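CD180 antigen (Mus musculus, PDB 3T6Q) may cooperate with MD-1 and TLR4 in the B-cell innate response to bacterial lipopolysaccharide, leading to NF-kappa-B activation. Local coordinates at residues Ile165-Lys170 / Gly193-Ala198; Gly211-Leu216 / Glu236-Glu241; Val217-Leu222 / Pro245-Gly250; Glu257-Gln262 / Ser278-Leu283. All blocks are in the same frame, centred on the assembly; numbering follows the deposited sequence.

Contact 1 of 4, residues Ile165-Lys170 / Gly193-Ala198; sequences IHYLSK and GIEPGA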
loop_
_atom_site.group_PDB
_atom_site.type_symbol
_atom_site.label_atom_id
_atom_site.label_comp_id
_atom_site.label_asym_id
_atom_site.label_seq_id
_atom_site.Cartn_x
_atom_site.Cartn_y
_atom_site.Cartn_z
ATOM N N ILE A 165 3.948 -11.425 -1.055
ATOM C CA ILE A 165 4.045 -12.738 -1.748
ATOM C C ILE A 165 4.103 -13.861 -0.707
ATOM O O ILE A 165 4.968 -13.859 0.178
ATOM C CB ILE A 165 5.273 -12.779 -2.684
ATOM C CG1 ILE A 165 5.106 -11.727 -3.779
ATOM C CG2 ILE A 165 5.462 -14.173 -3.337
ATOM C CD1 ILE A 165 6.396 -11.145 -4.255
ATOM N N HIS A 166 3.212 -14.846 -0.821
ATOM C CA HIS A 166 3.211 -15.920 0.142
ATOM C C HIS A 166 3.409 -17.298 -0.446
ATOM O O HIS A 166 3.483 -18.283 0.306
ATOM C CB HIS A 166 1.961 -15.865 1.029
ATOM C CG HIS A 166 0.647 -16.098 0.297
ATOM N ND1 HIS A 166 -0.011 -15.110 -0.372
ATOM C CD2 HIS A 166 -0.165 -17.251 0.195
ATOM C CE1 HIS A 166 -1.165 -15.609 -0.894
ATOM N NE2 HIS A 166 -1.254 -16.920 -0.541
ATOM N N TYR A 167 3.478 -17.369 -1.767
ATOM C CA TYR A 167 3.524 -18.640 -2.475
ATOM C C TYR A 167 4.253 -18.499 -3.799
ATOM O O TYR A 167 4.080 -17.519 -4.512
ATOM C CB TYR A 167 2.103 -19.172 -2.752
ATOM C CG TYR A 167 2.067 -20.615 -3.205
ATOM C CD1 TYR A 167 2.215 -21.660 -2.284
ATOM C CD2 TYR A 167 1.885 -20.936 -4.550
ATOM C CE1 TYR A 167 2.183 -22.987 -2.693
ATOM C CE2 TYR A 167 1.840 -22.259 -4.965
ATOM C CZ TYR A 167 1.998 -23.270 -4.041
ATOM O OH TYR A 167 1.945 -24.567 -4.471
ATOM N N LEU A 168 5.061 -19.499 -4.129
ATOM C CA LEU A 168 5.752 -19.523 -5.410
ATOM C C LEU A 168 5.331 -20.809 -6.141
ATOM O O LEU A 168 5.514 -21.927 -5.624
ATOM C CB LEU A 168 7.263 -19.482 -5.192
ATOM C CG LEU A 168 7.900 -18.320 -4.395
ATOM C CD1 LEU A 168 9.383 -18.620 -4.133
ATOM C CD2 LEU A 168 7.803 -17.046 -5.190
ATOM N N SER A 169 4.733 -20.660 -7.321
ATOM C CA SER A 169 4.189 -21.857 -8.001
ATOM C C SER A 169 5.110 -22.189 -9.159
ATOM O O SER A 169 5.959 -21.375 -9.521
ATOM C CB SER A 169 2.781 -21.574 -8.530
ATOM O OG SER A 169 2.881 -20.649 -9.613
ATOM N N LYS A 170 4.924 -23.367 -9.762
ATOM C CA LYS A 170 5.611 -23.716 -11.012
ATOM C C LYS A 170 5.421 -22.677 -12.110
ATOM O O LYS A 170 6.368 -22.260 -12.779
ATOM C CB LYS A 170 5.068 -25.050 -11.537
ATOM C CG LYS A 170 5.623 -26.296 -10.874
ATOM C CD LYS A 170 4.967 -27.530 -11.484
ATOM C CE LYS A 170 5.832 -28.760 -11.324
ATOM N NZ LYS A 170 5.236 -29.879 -12.101
ATOM N N GLY A 193 4.563 -21.333 1.234
ATOM C CA GLY A 193 4.622 -22.581 0.449
ATOM C C GLY A 193 5.317 -22.365 -0.867
ATOM O O GLY A 193 5.308 -21.267 -1.410
ATOM N N ILE A 194 5.920 -23.426 -1.388
ATOM C CA ILE A 194 6.540 -23.440 -2.708
ATOM C C ILE A 194 6.055 -24.746 -3.380
ATOM O O ILE A 194 6.083 -25.827 -2.772
ATOM C CB ILE A 194 8.090 -23.426 -2.609
ATOM C CG1 ILE A 194 8.565 -22.094 -1.957
ATOM C CG2 ILE A 194 8.724 -23.569 -4.003
ATOM C CD1 ILE A 194 10.066 -22.015 -1.739
ATOM N N GLU A 195 5.554 -24.630 -4.594
ATOM C CA GLU A 195 4.977 -25.792 -5.294
ATOM C C GLU A 195 6.091 -26.786 -5.582
ATOM O O GLU A 195 7.103 -26.386 -6.132
ATOM C CB GLU A 195 4.342 -25.362 -6.605
ATOM C CG GLU A 195 3.395 -26.431 -7.164
ATOM C CD GLU A 195 2.696 -26.046 -8.459
ATOM O OE1 GLU A 195 1.975 -26.917 -8.988
ATOM O OE2 GLU A 195 2.871 -24.920 -8.979
ATOM N N PRO A 196 5.939 -28.065 -5.167
ATOM C CA PRO A 196 6.960 -29.061 -5.490
ATOM C C PRO A 196 7.260 -29.043 -6.978
ATOM O O PRO A 196 6.346 -28.998 -7.795
ATOM C CB PRO A 196 6.279 -30.382 -5.094
ATOM C CG PRO A 196 5.461 -29.984 -3.910
ATOM C CD PRO A 196 4.876 -28.648 -4.330
ATOM N N GLY A 197 8.534 -29.008 -7.332
ATOM C CA GLY A 197 8.922 -28.985 -8.725
ATOM C C GLY A 197 9.167 -27.613 -9.283
ATOM O O GLY A 197 9.754 -27.490 -10.372
ATOM N N ALA A 198 8.756 -26.573 -8.546
ATOM C CA ALA A 198 8.899 -25.187 -9.034
ATOM C C ALA A 198 10.340 -24.789 -9.269
ATOM O O ALA A 198 10.614 -23.957 -10.135
ATOM C CB ALA A 198 8.200 -24.176 -8.101
HETATM O O HOH W 1 6.740 -31.727 -9.842
#
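The carboxylate of E195 reaches across to the backbone of K170, whose N lies 2.7 Å from E195 OE2 in a nearly straight hydrogen bond (162° at the hydrogen). OE2 is met on its anti side and well out of the carboxylate plane. With CG anti to the backbone N (chi1 -164°) and the rest of the chain extended, the acid comes down beside S169 CB and K170 CB. K170 is the first residue of helix 170-174, so the negative group sits at the amino end of that helix, a place that would be expected to favour its charged form. K170 crosses the acid at about a right angle, and its NZ stays 5.4 Å from E195 OE1, near but not in contact.

Behind this bond runs a short parallel pairing. E195 N gives a 2.9 Å hydrogen bond to L168 O, and L168 N a longer one of 3.3 Å to G193 O. The Y167 ring slants past the backbone of G193, with CD1 3.2 Å from G193 O; farther out, Y167 OH touches E195 CB at 3.3 Å. On the other face L168 and I194 lie side by side.

The pairing joins leucine-rich repeats 6 and 7 as a two-stranded sheet of 167-168 and 193-194, separate from the series containing strands 157-159 and 182-185. Helix 170-174 follows directly, capped by the side chain of S169. Beyond, I194 packs on V217 and G221 of helix 215-221.

Contact 2 of 4, residues Gly211-Leu216 / Glu236-Glu241; sequences GTQNLL and EDMDDE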
loop_
_atom_site.group_PDB
_atom_site.type_symbol
_atom_site.label_atom_id
_atom_site.label_comp_id
_atom_site.label_asym_id
_atom_site.label_seq_id
_atom_site.Cartn_x
_atom_site.Cartn_y
_atom_site.Cartn_z
ATOM N N GLY A 211 14.217 -12.555 6.556
ATOM C CA GLY A 211 13.122 -12.446 7.506
ATOM C C GLY A 211 12.094 -13.554 7.473
ATOM O O GLY A 211 11.126 -13.507 8.253
ATOM N N THR A 212 12.237 -14.534 6.573
ATOM C CA THR A 212 11.124 -15.519 6.386
ATOM C C THR A 212 10.969 -16.341 7.708
ATOM O O THR A 212 11.946 -16.611 8.447
ATOM C CB THR A 212 11.222 -16.421 5.080
ATOM O OG1 THR A 212 9.894 -16.708 4.493
ATOM C CG2 THR A 212 11.904 -17.725 5.416
ATOM N N GLN A 213 9.736 -16.702 7.994
ATOM C CA GLN A 213 9.369 -17.325 9.260
ATOM C C GLN A 213 9.403 -18.855 9.171
ATOM O O GLN A 213 9.206 -19.539 10.190
ATOM C CB GLN A 213 7.980 -16.816 9.726
ATOM C CG GLN A 213 7.913 -15.295 9.958
ATOM C CD GLN A 213 8.850 -14.804 11.071
ATOM O OE1 GLN A 213 8.630 -15.095 12.256
ATOM N NE2 GLN A 213 9.900 -14.049 10.694
ATOM N N ASN A 214 9.671 -19.398 7.975
ATOM C CA ASN A 214 9.643 -20.858 7.808
ATOM C C ASN A 214 10.770 -21.410 6.938
ATOM O O ASN A 214 10.571 -21.718 5.760
ATOM C CB ASN A 214 8.252 -21.372 7.372
ATOM C CG ASN A 214 8.029 -22.856 7.727
ATOM O OD1 ASN A 214 8.976 -23.670 7.763
ATOM N ND2 ASN A 214 6.765 -23.218 7.980
ATOM N N LEU A 215 11.958 -21.527 7.556
ATOM C CA LEU A 215 13.141 -21.972 6.864
ATOM C C LEU A 215 12.939 -23.377 6.241
ATOM O O LEU A 215 13.391 -23.626 5.142
ATOM C CB LEU A 215 14.337 -21.991 7.819
ATOM C CG LEU A 215 15.010 -20.652 8.153
ATOM C CD1 LEU A 215 16.151 -20.858 9.155
ATOM C CD2 LEU A 215 15.538 -20.009 6.871
ATOM N N LEU A 216 12.231 -24.254 6.946
ATOM C CA LEU A 216 12.022 -25.651 6.506
ATOM C C LEU A 216 11.364 -25.635 5.125
ATOM O O LEU A 216 11.824 -26.336 4.210
ATOM C CB LEU A 216 11.136 -26.399 7.510
ATOM C CG LEU A 216 11.232 -27.892 7.873
ATOM C CD1 LEU A 216 9.869 -28.354 8.382
ATOM C CD2 LEU A 216 11.628 -28.722 6.695
ATOM N N GLU A 236 16.206 -8.175 13.911
ATOM C CA GLU A 236 15.978 -8.003 15.348
ATOM C C GLU A 236 14.505 -7.861 15.628
ATOM O O GLU A 236 14.021 -8.238 16.703
ATOM C CB GLU A 236 16.775 -6.774 15.870
ATOM C CG GLU A 236 18.238 -7.154 15.989
ATOM C CD GLU A 236 19.102 -6.073 16.624
ATOM O OE1 GLU A 236 18.557 -5.053 17.156
ATOM O OE2 GLU A 236 20.332 -6.274 16.588
ATOM N N ASP A 237 13.769 -7.379 14.651
ATOM C CA ASP A 237 12.330 -7.165 14.836
ATOM C C ASP A 237 11.441 -8.327 14.370
ATOM O O ASP A 237 10.217 -8.168 14.292
ATOM C CB ASP A 237 11.896 -5.847 14.200
ATOM C CG ASP A 237 12.233 -5.763 12.687
ATOM O OD1 ASP A 237 13.378 -6.047 12.276
ATOM O OD2 ASP A 237 11.361 -5.341 11.922
ATOM N N MET A 238 12.042 -9.481 14.075
ATOM C CA MET A 238 11.278 -10.695 13.717
ATOM C C MET A 238 11.241 -11.701 14.864
ATOM O O MET A 238 12.153 -11.749 15.691
ATOM C CB MET A 238 11.856 -11.400 12.478
ATOM C CG MET A 238 12.116 -10.501 11.267
ATOM S SD MET A 238 10.728 -9.508 10.711
ATOM C CE MET A 238 9.672 -10.739 9.945
ATOM N N ASP A 239 10.185 -12.510 14.900
ATOM C CA ASP A 239 10.104 -13.638 15.826
ATOM C C ASP A 239 11.155 -14.700 15.529
ATOM O O ASP A 239 11.517 -14.929 14.373
ATOM C CB ASP A 239 8.724 -14.276 15.764
ATOM C CG ASP A 239 7.674 -13.448 16.464
ATOM O OD1 ASP A 239 8.033 -12.597 17.313
ATOM O OD2 ASP A 239 6.480 -13.654 16.165
ATOM N N ASP A 240 11.639 -15.324 16.599
ATOM C CA ASP A 240 12.556 -16.451 16.520
ATOM C C ASP A 240 11.820 -17.735 16.178
ATOM O O ASP A 240 10.717 -17.975 16.671
ATOM C CB ASP A 240 13.256 -16.649 17.868
ATOM C CG ASP A 240 14.342 -15.633 18.118
ATOM O OD1 ASP A 240 14.525 -14.722 17.280
ATOM O OD2 ASP A 240 15.016 -15.750 19.163
ATOM N N GLU A 241 12.431 -18.555 15.335
ATOM C CA GLU A 241 12.037 -19.956 15.260
ATOM C C GLU A 241 13.147 -20.868 15.830
ATOM O O GLU A 241 14.342 -20.544 15.779
ATOM C CB GLU A 241 11.563 -20.368 13.844
ATOM C CG GLU A 241 12.644 -20.474 12.758
ATOM C CD GLU A 241 12.240 -21.396 11.600
ATOM O OE1 GLU A 241 12.133 -20.936 10.445
ATOM O OE2 GLU A 241 12.040 -22.596 11.849
HETATM O O HOH W 2 12.649 -18.041 10.624
HETATM O O HOH W 3 12.830 -14.742 11.898
HETATM O O HOH W 4 11.246 -23.965 9.661
#
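G211 and M238 face each other with CA atoms 6.7 Å apart, and Q213 and E241 are still farther from one another, at 7.1 Å. No backbone-to-backbone hydrogen bond joins the two segments, so side chains and water make the connection.

E241 does the main work. Its OE1 accepts from L215 N at 3.0 Å, almost perfectly straight (177°), through the syn lone pair. The first torsion (chi1 72°) sets CG between the backbone N and the carbonyl carbon, and from there the extended chain crosses to the start of helix 215-221. N214 occupies the N-cap position of that helix, its OD1 making a weak hydrogen bond to V217 N, and this local cap is joined by a carboxylate from the next turn of the leucine-rich repeat solenoid. The amide dipoles at this helix end would probably stabilise the charge on E241. Water adds two further links: one molecule donates to both T212 O and E241 OE1, while another donates to N214 OD1 and E241 OE2 and accepts from L216 N.

At the other end Q213 folds back, bent at chi2, and its NE2 gives a 2.8 Å hydrogen bond to G211 O. M238 CE rests against this same group, 3.4 Å from Q213 NE2 and 3.6 Å from G211 O, and Q213 OE1 touches D239 CB at 3.6 Å. Alongside M238, D237 OD2 hydrogen-bonds to a polar side chain of another protein in the assembly.

Contact 3 of 4, residues Val217-Leu222 / Pro245-Gly250; sequences VIFKGL and PAVFEG. With CU (copper (II) ion), chain J.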
loop_
_atom_site.group_PDB
_atom_site.type_symbol
_atom_site.label_atom_id
_atom_site.label_comp_id
_atom_site.label_asym_id
_atom_site.label_seq_id
_atom_site.Cartn_x
_atom_site.Cartn_y
_atom_site.Cartn_z
ATOM N N VAL A 217 10.328 -24.798 4.969
ATOM C CA VAL A 217 9.577 -24.628 3.727
ATOM C C VAL A 217 10.462 -24.173 2.582
ATOM O O VAL A 217 10.321 -24.685 1.468
ATOM C CB VAL A 217 8.373 -23.649 3.892
ATOM C CG1 VAL A 217 7.964 -22.995 2.574
ATOM C CG2 VAL A 217 7.196 -24.366 4.512
ATOM N N ILE A 218 11.369 -23.226 2.863
ATOM C CA ILE A 218 12.258 -22.684 1.845
ATOM C C ILE A 218 13.232 -23.768 1.334
ATOM O O ILE A 218 13.387 -23.957 0.121
ATOM C CB ILE A 218 13.103 -21.462 2.378
ATOM C CG1 ILE A 218 12.227 -20.284 2.824
ATOM C CG2 ILE A 218 14.092 -20.973 1.329
ATOM C CD1 ILE A 218 11.244 -19.728 1.804
ATOM N N PHE A 219 13.952 -24.412 2.251
ATOM C CA PHE A 219 14.914 -25.448 1.847
ATOM C C PHE A 219 14.225 -26.571 1.062
ATOM O O PHE A 219 14.706 -26.985 0.014
ATOM C CB PHE A 219 15.680 -26.014 3.054
ATOM C CG PHE A 219 16.680 -25.030 3.665
ATOM C CD1 PHE A 219 17.784 -24.608 2.954
ATOM C CD2 PHE A 219 16.476 -24.532 4.954
ATOM C CE1 PHE A 219 18.687 -23.691 3.504
ATOM C CE2 PHE A 219 17.359 -23.624 5.512
ATOM C CZ PHE A 219 18.474 -23.223 4.792
ATOM N N LYS A 220 13.096 -27.054 1.562
ATOM C CA LYS A 220 12.355 -28.065 0.821
ATOM C C LYS A 220 11.903 -27.584 -0.581
ATOM O O LYS A 220 12.080 -28.287 -1.589
ATOM C CB LYS A 220 11.200 -28.592 1.675
ATOM C CG LYS A 220 10.265 -29.565 0.963
ATOM C CD LYS A 220 9.087 -29.883 1.883
ATOM C CE LYS A 220 9.583 -30.428 3.221
ATOM N NZ LYS A 220 8.457 -31.000 4.025
ATOM N N GLY A 221 11.375 -26.364 -0.652
ATOM C CA GLY A 221 10.888 -25.789 -1.900
ATOM C C GLY A 221 11.980 -25.542 -2.917
ATOM O O GLY A 221 11.737 -25.609 -4.105
ATOM N N LEU A 222 13.198 -25.286 -2.454
ATOM C CA LEU A 222 14.333 -25.018 -3.359
ATOM C C LEU A 222 15.054 -26.259 -3.890
ATOM O O LEU A 222 16.101 -26.155 -4.564
ATOM C CB LEU A 222 15.376 -24.128 -2.656
ATOM C CG LEU A 222 14.926 -22.716 -2.227
ATOM C CD1 LEU A 222 16.121 -21.910 -1.717
ATOM C CD2 LEU A 222 14.231 -21.941 -3.327
ATOM N N PRO A 245 18.960 -29.385 13.657
ATOM C CA PRO A 245 19.394 -29.990 12.376
ATOM C C PRO A 245 18.229 -30.224 11.411
ATOM O O PRO A 245 18.427 -30.128 10.192
ATOM C CB PRO A 245 20.009 -31.330 12.817
ATOM C CG PRO A 245 20.508 -31.072 14.197
ATOM C CD PRO A 245 19.509 -30.129 14.816
ATOM N N ALA A 246 17.030 -30.515 11.950
ATOM C CA ALA A 246 15.838 -30.783 11.106
ATOM C C ALA A 246 15.519 -29.699 10.068
ATOM O O ALA A 246 15.056 -30.011 8.982
ATOM C CB ALA A 246 14.592 -31.042 11.956
ATOM N N VAL A 247 15.728 -28.427 10.429
ATOM C CA VAL A 247 15.375 -27.317 9.571
ATOM C C VAL A 247 16.060 -27.397 8.192
ATOM O O VAL A 247 15.498 -26.984 7.182
ATOM C CB VAL A 247 15.725 -25.981 10.307
ATOM C CG1 VAL A 247 15.715 -24.799 9.360
ATOM C CG2 VAL A 247 14.765 -25.748 11.490
ATOM N N PHE A 248 17.278 -27.923 8.157
ATOM C CA PHE A 248 18.161 -27.803 6.976
ATOM C C PHE A 248 18.178 -29.000 6.019
ATOM O O PHE A 248 18.975 -29.028 5.072
ATOM C CB PHE A 248 19.587 -27.516 7.447
ATOM C CG PHE A 248 19.677 -26.285 8.319
ATOM C CD1 PHE A 248 19.418 -25.010 7.781
ATOM C CD2 PHE A 248 19.982 -26.395 9.662
ATOM C CE1 PHE A 248 19.491 -23.862 8.576
ATOM C CE2 PHE A 248 20.038 -25.247 10.474
ATOM C CZ PHE A 248 19.798 -23.986 9.923
ATOM N N GLU A 249 17.311 -29.974 6.281
ATOM C CA GLU A 249 17.270 -31.243 5.504
ATOM C C GLU A 249 17.283 -31.028 3.985
ATOM O O GLU A 249 18.021 -31.718 3.265
ATOM C CB GLU A 249 16.040 -32.061 5.954
ATOM C CG GLU A 249 16.218 -32.666 7.352
ATOM C CD GLU A 249 17.276 -33.767 7.408
ATOM O OE1 GLU A 249 16.900 -34.969 7.228
ATOM O OE2 GLU A 249 18.492 -33.483 7.633
ATOM N N GLY A 250 16.496 -30.053 3.500
ATOM C CA GLY A 250 16.411 -29.763 2.050
ATOM C C GLY A 250 17.724 -29.328 1.420
ATOM O O GLY A 250 17.944 -29.466 0.211
HETATM CU CU CU J . 19.767 -35.020 7.774
HETATM O O HOH W 5 15.427 -29.471 -1.053
#
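The ring of F248 meets F219 at its edge and V247 on one face. F219 CZ lies in the plane of the F248 ring, and V247 CG1 sits 3.9 Å above that plane, offset toward the rim. The closest approach of the two rings is F219 CE2 to F248 CD1, 3.4 Å. Their planes are inclined at 69° and their centroids are 5.4 Å apart, an oblique pairing. Each side chain has CG anti to the carbonyl carbon (chi1 -70° for F219, -56° for F248), and with this shared torsion the two run side by side and point the same way. F219 also touches the facing backbone, CD2 being 3.5 Å from V247 O.

Toward the surface the backbones close up at G250, whose CA lies 3.8 Å from F219 O; with no side chain there, the 3-10 segment 245-250 can come against helix 215-221. A water donates to F219 O and G250 O, bridging the two carbonyls.

F277 meets F248 edge-to-face, extending the row of phenylalanines through successive turns of the leucine-rich repeat solenoid. E249 turns the other way, its OE2 binding copper at 2.0 Å together with H275. The chemistry is thus divided: aromatic and aliphatic groups join the segments in the interior without a direct hydrogen bond, whereas a single water makes the polar link between them, and the copper ion ties E249 to H275 rather than to helix 215-221.

Contact 4 of 4, residues Glu257-Gln262 / Ser278-Leu283; sequences ESINLQ and SGLQEL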
loop_
_atom_site.group_PDB
_atom_site.type_symbol
_atom_site.label_atom_id
_atom_site.label_comp_id
_atom_site.label_asym_id
_atom_site.label_seq_id
_atom_site.Cartn_x
_atom_site.Cartn_y
_atom_site.Cartn_z
ATOM N N GLU A 257 26.527 -22.048 -3.139
ATOM C CA GLU A 257 27.908 -21.660 -2.859
ATOM C C GLU A 257 28.037 -20.971 -1.493
ATOM O O GLU A 257 28.951 -21.274 -0.739
ATOM C CB GLU A 257 28.441 -20.717 -3.930
ATOM C CG GLU A 257 29.935 -20.832 -4.157
ATOM C CD GLU A 257 30.308 -21.952 -5.140
ATOM O OE1 GLU A 257 31.258 -21.733 -5.940
ATOM O OE2 GLU A 257 29.658 -23.037 -5.123
ATOM N N SER A 258 27.106 -20.065 -1.181
ATOM C CA SER A 258 27.251 -19.187 -0.021
ATOM C C SER A 258 25.905 -19.016 0.616
ATOM O O SER A 258 24.913 -18.777 -0.090
ATOM C CB SER A 258 27.837 -17.828 -0.451
ATOM O OG SER A 258 27.849 -16.901 0.624
ATOM N N ILE A 259 25.858 -19.127 1.944
ATOM C CA ILE A 259 24.581 -18.995 2.646
ATOM C C ILE A 259 24.747 -18.074 3.840
ATOM O O ILE A 259 25.789 -18.118 4.550
ATOM C CB ILE A 259 23.980 -20.359 3.064
ATOM C CG1 ILE A 259 22.611 -20.202 3.725
ATOM C CG2 ILE A 259 24.923 -21.133 3.962
ATOM C CD1 ILE A 259 21.852 -21.547 3.812
ATOM N N ASN A 260 23.713 -17.252 4.080
ATOM C CA ASN A 260 23.738 -16.346 5.239
ATOM C C ASN A 260 22.557 -16.736 6.117
ATOM O O ASN A 260 21.415 -16.883 5.620
ATOM C CB ASN A 260 23.616 -14.869 4.746
ATOM C CG ASN A 260 23.727 -13.869 5.908
ATOM O OD1 ASN A 260 22.897 -13.877 6.808
ATOM N ND2 ASN A 260 24.722 -13.032 5.875
ATOM N N LEU A 261 22.806 -16.933 7.411
ATOM C CA LEU A 261 21.777 -17.269 8.357
ATOM C C LEU A 261 21.786 -16.301 9.558
ATOM O O LEU A 261 21.494 -16.696 10.691
ATOM C CB LEU A 261 22.010 -18.734 8.841
ATOM C CG LEU A 261 21.626 -19.769 7.768
ATOM C CD1 LEU A 261 22.234 -21.152 7.970
ATOM C CD2 LEU A 261 20.082 -19.848 7.656
ATOM N N GLN A 262 22.138 -15.046 9.320
ATOM C CA GLN A 262 22.306 -14.133 10.458
ATOM C C GLN A 262 21.054 -14.015 11.356
ATOM O O GLN A 262 19.908 -14.099 10.866
ATOM C CB GLN A 262 22.741 -12.748 9.942
ATOM C CG GLN A 262 21.627 -11.992 9.175
ATOM C CD GLN A 262 21.788 -10.467 9.295
ATOM O OE1 GLN A 262 22.865 -9.937 9.119
ATOM N NE2 GLN A 262 20.703 -9.777 9.593
ATOM N N SER A 278 27.622 -29.762 3.347
ATOM C CA SER A 278 28.923 -30.139 2.819
ATOM C C SER A 278 29.275 -29.545 1.460
ATOM O O SER A 278 30.453 -29.408 1.151
ATOM C CB SER A 278 29.203 -31.667 2.883
ATOM O OG SER A 278 28.229 -32.338 2.136
ATOM N N GLY A 279 28.302 -29.146 0.645
ATOM C CA GLY A 279 28.672 -28.386 -0.591
ATOM C C GLY A 279 29.042 -26.894 -0.417
ATOM O O GLY A 279 29.586 -26.260 -1.333
ATOM N N LEU A 280 28.758 -26.318 0.748
ATOM C CA LEU A 280 28.949 -24.853 0.919
ATOM C C LEU A 280 30.399 -24.401 0.891
ATOM O O LEU A 280 31.290 -25.045 1.455
ATOM C CB LEU A 280 28.307 -24.315 2.208
ATOM C CG LEU A 280 26.813 -23.934 2.234
ATOM C CD1 LEU A 280 26.486 -22.751 1.348
ATOM C CD2 LEU A 280 25.912 -25.121 1.886
ATOM N N GLN A 281 30.619 -23.270 0.230
ATOM C CA GLN A 281 31.911 -22.624 0.274
ATOM C C GLN A 281 31.977 -21.541 1.351
ATOM O O GLN A 281 33.053 -21.293 1.904
ATOM C CB GLN A 281 32.256 -22.045 -1.100
ATOM C CG GLN A 281 32.293 -23.115 -2.226
ATOM C CD GLN A 281 33.264 -24.241 -1.962
ATOM O OE1 GLN A 281 34.480 -24.036 -1.870
ATOM N NE2 GLN A 281 32.736 -25.453 -1.859
ATOM N N GLU A 282 30.850 -20.868 1.610
ATOM C CA GLU A 282 30.850 -19.740 2.537
ATOM C C GLU A 282 29.635 -19.851 3.425
ATOM O O GLU A 282 28.523 -20.144 2.925
ATOM C CB GLU A 282 30.735 -18.407 1.812
ATOM C CG GLU A 282 31.718 -18.221 0.686
ATOM C CD GLU A 282 31.793 -16.756 0.249
ATOM O OE1 GLU A 282 31.186 -15.852 0.941
ATOM O OE2 GLU A 282 32.453 -16.534 -0.791
ATOM N N LEU A 283 29.846 -19.642 4.724
ATOM C CA LEU A 283 28.742 -19.726 5.690
ATOM C C LEU A 283 28.811 -18.503 6.619
ATOM O O LEU A 283 29.869 -18.187 7.210
ATOM C CB LEU A 283 28.801 -21.037 6.508
ATOM C CG LEU A 283 27.963 -21.139 7.791
ATOM C CD1 LEU A 283 26.487 -21.126 7.387
ATOM C CD2 LEU A 283 28.358 -22.449 8.443
#
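I259 and L283 stand side by side on neighbouring parallel strands of leucine-rich repeats 8 and 9, the stacking that builds the solenoid of the Toll-like receptor family. I259 CG2 is 3.8 Å from L283 CD1 and only 3.4 Å from L280 CD1, the latter tighter than usual for carbon atoms. I259 has its CG1 anti to the backbone N (chi1 -177°), which puts CG2 between the N and the carbonyl carbon, a placement in which CG2 meets L280 CD1, the two chains meeting at a slant. On the opposite face, S258 OG lies alongside E282 CB at 3.5 Å.

Backbone bonds hold these groups in register. E257 O accepts twice, from Q281 N at 2.8 Å and from E282 N at 3.0 Å, the second donor lying in the carbonyl plane. One step along, I259 N gives a hydrogen bond to E282 O.

Further out, L283 packs on L303 and L306 of the following turn, and E282 lies on K305. L261 packs on F248 of the preceding turn and on F277, which follows its own strand. Q281 is fixed at its amide end by K304, whose NZ bonds to Q281 OE1. At the end of strand 255-260 an Asx turn begins at N260, and Q262 reaches both T234 O and the backbone of another protein through its NE2. In that turn N260 OD1 accepts from Q262 N at 2.9 Å.

The four contacts lie along one arc of the solenoid, contacts 2 and 3 joining the same pair of turns, and their chemistry changes with depth. Contact 1 is at the surface and contact 3 is buried; contacts 2 and 4 are intermediate. Contacts 2 and 3 share helix 215-221, the former at its amino end through a carboxylate and waters, the latter along its side through aromatic rings, and L215 packs directly on V247 between them. Contacts 1 and 4 both pair parallel strands, but contact 4 belongs to the long strand series and contact 1 to a separate pair. F219 with I259 and F248 with L261 join contacts 3 and 4 in the interior, while contacts 1 and 4 do not touch.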